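Side-chain contact in TqaA (Penicillium aethiopicum, PDB 5EJD), which probably carries peptide intermediates on a phosphopantetheine arm, this chain being one thiolation (carrier) domain of a nonribosomal peptide synthetase: residues R10-I15 / P66-L71. Numbering follows the deposited sequence.
Sequences RELANI and PVLSEL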
loop_
_atom_site.group_PDB
_atom_site.type_symbol
_atom_site.label_atom_id
_atom_site.label_comp_id
_atom_site.label_asym_id
_atom_site.label_seq_id
_atom_site.Cartn_x
_atom_site.Cartn_y
_atom_site.Cartn_z
ATOM N N ARG B 10 -5.236 18.041 -24.735
ATOM C CA ARG B 10 -6.626 17.796 -24.391
ATOM C C ARG B 10 -6.807 16.506 -23.639
ATOM O O ARG B 10 -7.602 16.454 -22.703
ATOM C CB ARG B 10 -7.539 17.785 -25.640
ATOM C CG ARG B 10 -7.772 19.167 -26.235
ATOM C CD ARG B 10 -8.574 19.179 -27.530
ATOM N NE ARG B 10 -8.121 20.365 -28.252
ATOM C CZ ARG B 10 -7.266 20.375 -29.273
ATOM N NH1 ARG B 10 -6.794 19.249 -29.790
ATOM N NH2 ARG B 10 -6.906 21.534 -29.793
ATOM N N GLU B 11 -6.180 15.441 -24.117
ATOM C CA GLU B 11 -6.397 14.137 -23.506
ATOM C C GLU B 11 -5.823 14.170 -22.082
ATOM O O GLU B 11 -6.424 13.662 -21.147
ATOM C CB GLU B 11 -5.898 12.903 -24.319
ATOM C CG GLU B 11 -7.043 11.945 -24.684
ATOM C CD GLU B 11 -7.956 11.399 -23.551
ATOM O OE1 GLU B 11 -7.716 11.439 -22.310
ATOM O OE2 GLU B 11 -8.995 10.856 -23.961
ATOM N N LEU B 12 -4.680 14.812 -21.934
ATOM C CA LEU B 12 -4.047 14.947 -20.634
ATOM C C LEU B 12 -4.856 15.775 -19.628
ATOM O O LEU B 12 -4.925 15.441 -18.453
ATOM C CB LEU B 12 -2.680 15.566 -20.834
ATOM C CG LEU B 12 -1.735 15.442 -19.686
ATOM C CD1 LEU B 12 -1.517 13.973 -19.329
ATOM C CD2 LEU B 12 -0.424 16.126 -20.096
ATOM N N ALA B 13 -5.520 16.809 -20.111
ATOM C CA ALA B 13 -6.341 17.618 -19.266
ATOM C C ALA B 13 -7.524 16.835 -18.737
ATOM O O ALA B 13 -7.942 16.993 -17.590
ATOM C CB ALA B 13 -6.838 18.832 -20.037
ATOM N N ASN B 14 -8.117 16.030 -19.596
ATOM C CA ASN B 14 -9.174 15.171 -19.166
ATOM C C ASN B 14 -8.715 14.205 -18.085
ATOM O O ASN B 14 -9.451 13.881 -17.160
ATOM C CB ASN B 14 -9.738 14.461 -20.360
ATOM C CG ASN B 14 -10.986 13.677 -20.036
ATOM O OD1 ASN B 14 -11.880 14.160 -19.332
ATOM N ND2 ASN B 14 -11.052 12.449 -20.529
ATOM N N ILE B 15 -7.520 13.696 -18.240
ATOM C CA ILE B 15 -6.967 12.795 -17.250
ATOM C C ILE B 15 -6.774 13.531 -15.908
ATOM O O ILE B 15 -7.116 12.999 -14.855
ATOM C CB ILE B 15 -5.633 12.221 -17.748
ATOM C CG1 ILE B 15 -5.917 11.183 -18.826
ATOM C CG2 ILE B 15 -4.841 11.593 -16.613
ATOM C CD1 ILE B 15 -4.682 10.782 -19.575
ATOM N N PRO B 66 6.227 18.932 -14.641
ATOM C CA PRO B 66 4.979 19.138 -13.893
ATOM C C PRO B 66 3.936 19.999 -14.609
ATOM O O PRO B 66 2.770 19.985 -14.213
ATOM C CB PRO B 66 5.452 19.844 -12.621
ATOM C CG PRO B 66 6.694 20.558 -13.034
ATOM C CD PRO B 66 7.355 19.672 -14.051
ATOM N N VAL B 67 4.344 20.736 -15.637
ATOM C CA VAL B 67 3.432 21.629 -16.336
ATOM C C VAL B 67 2.778 20.869 -17.469
ATOM O O VAL B 67 3.455 20.138 -18.213
ATOM C CB VAL B 67 4.175 22.883 -16.851
ATOM C CG1 VAL B 67 3.302 23.680 -17.812
ATOM C CG2 VAL B 67 4.580 23.762 -15.684
ATOM N N LEU B 68 1.473 21.060 -17.642
ATOM C CA LEU B 68 0.710 20.225 -18.573
ATOM C C LEU B 68 1.280 20.206 -19.980
ATOM O O LEU B 68 1.501 19.135 -20.547
ATOM C CB LEU B 68 -0.735 20.646 -18.618
ATOM C CG LEU B 68 -1.710 19.632 -19.221
ATOM C CD1 LEU B 68 -3.087 19.848 -18.645
ATOM C CD2 LEU B 68 -1.802 19.737 -20.719
ATOM N N SER B 69 1.516 21.376 -20.549
ATOM C CA SER B 69 2.002 21.466 -21.917
ATOM C C SER B 69 3.331 20.748 -22.073
ATOM O O SER B 69 3.546 20.099 -23.091
ATOM C CB SER B 69 2.128 22.936 -22.367
ATOM O OG SER B 69 3.056 23.633 -21.562
ATOM N N GLU B 70 4.226 20.884 -21.096
ATOM C CA GLU B 70 5.520 20.187 -21.132
ATOM C C GLU B 70 5.406 18.681 -21.008
ATOM O O GLU B 70 6.089 17.945 -21.700
ATOM C CB GLU B 70 6.413 20.677 -20.053
ATOM C CG GLU B 70 6.973 22.078 -20.217
ATOM C CD GLU B 70 8.042 22.253 -19.073
ATOM O OE1 GLU B 70 7.800 21.880 -17.878
ATOM O OE2 GLU B 70 9.202 22.634 -19.315
ATOM N N LEU B 71 4.473 18.222 -20.187
ATOM C CA LEU B 71 4.243 16.803 -20.058
ATOM C C LEU B 71 3.649 16.217 -21.337
ATOM O O LEU B 71 3.942 15.073 -21.704
ATOM C CB LEU B 71 3.322 16.498 -18.852
ATOM C CG LEU B 71 2.944 15.035 -18.593
ATOM C CD1 LEU B 71 4.169 14.175 -18.335
ATOM C CD2 LEU B 71 2.000 14.945 -17.432
#
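The flat group at this contact is the peptide carbonyl of L68, met at its oxygen end by a methyl of L12: L12 CD2 lies 3.6 Å from L68 O and well out of the carbonyl plane, so it touches obliquely and covers neither face squarely. In the four-helix fold of the carrier domain, this pairs the first helix (7-20) with the last (68-74), and all four touching residues are buried. The side-chain contacts are all apolar. L12 CD2 touches two leucines one helical turn apart, L68 CG and L71 CD2 each 3.8 Å away, from directions about 110° apart. L12 has CG anti to the backbone N (chi1 -164°), which extends the isobutyl group from its helix toward that pair. Its side chain crosses that of L71 at about a right angle, and L12 CD1 also reaches L71 CD2, at 4.1 Å. Packing continues beyond the two segments: F57 touches L12, W16 further along helix 7-20 and I27 from a loop touch L68, and I62 of helix 59-64 touches L71. The contact lies away from S40, the phosphopantetheine attachment residue. Beyond L12, L68 CD1 lies over A13, 4.0 Å from A13 CA and 4.1 Å from A13 CB.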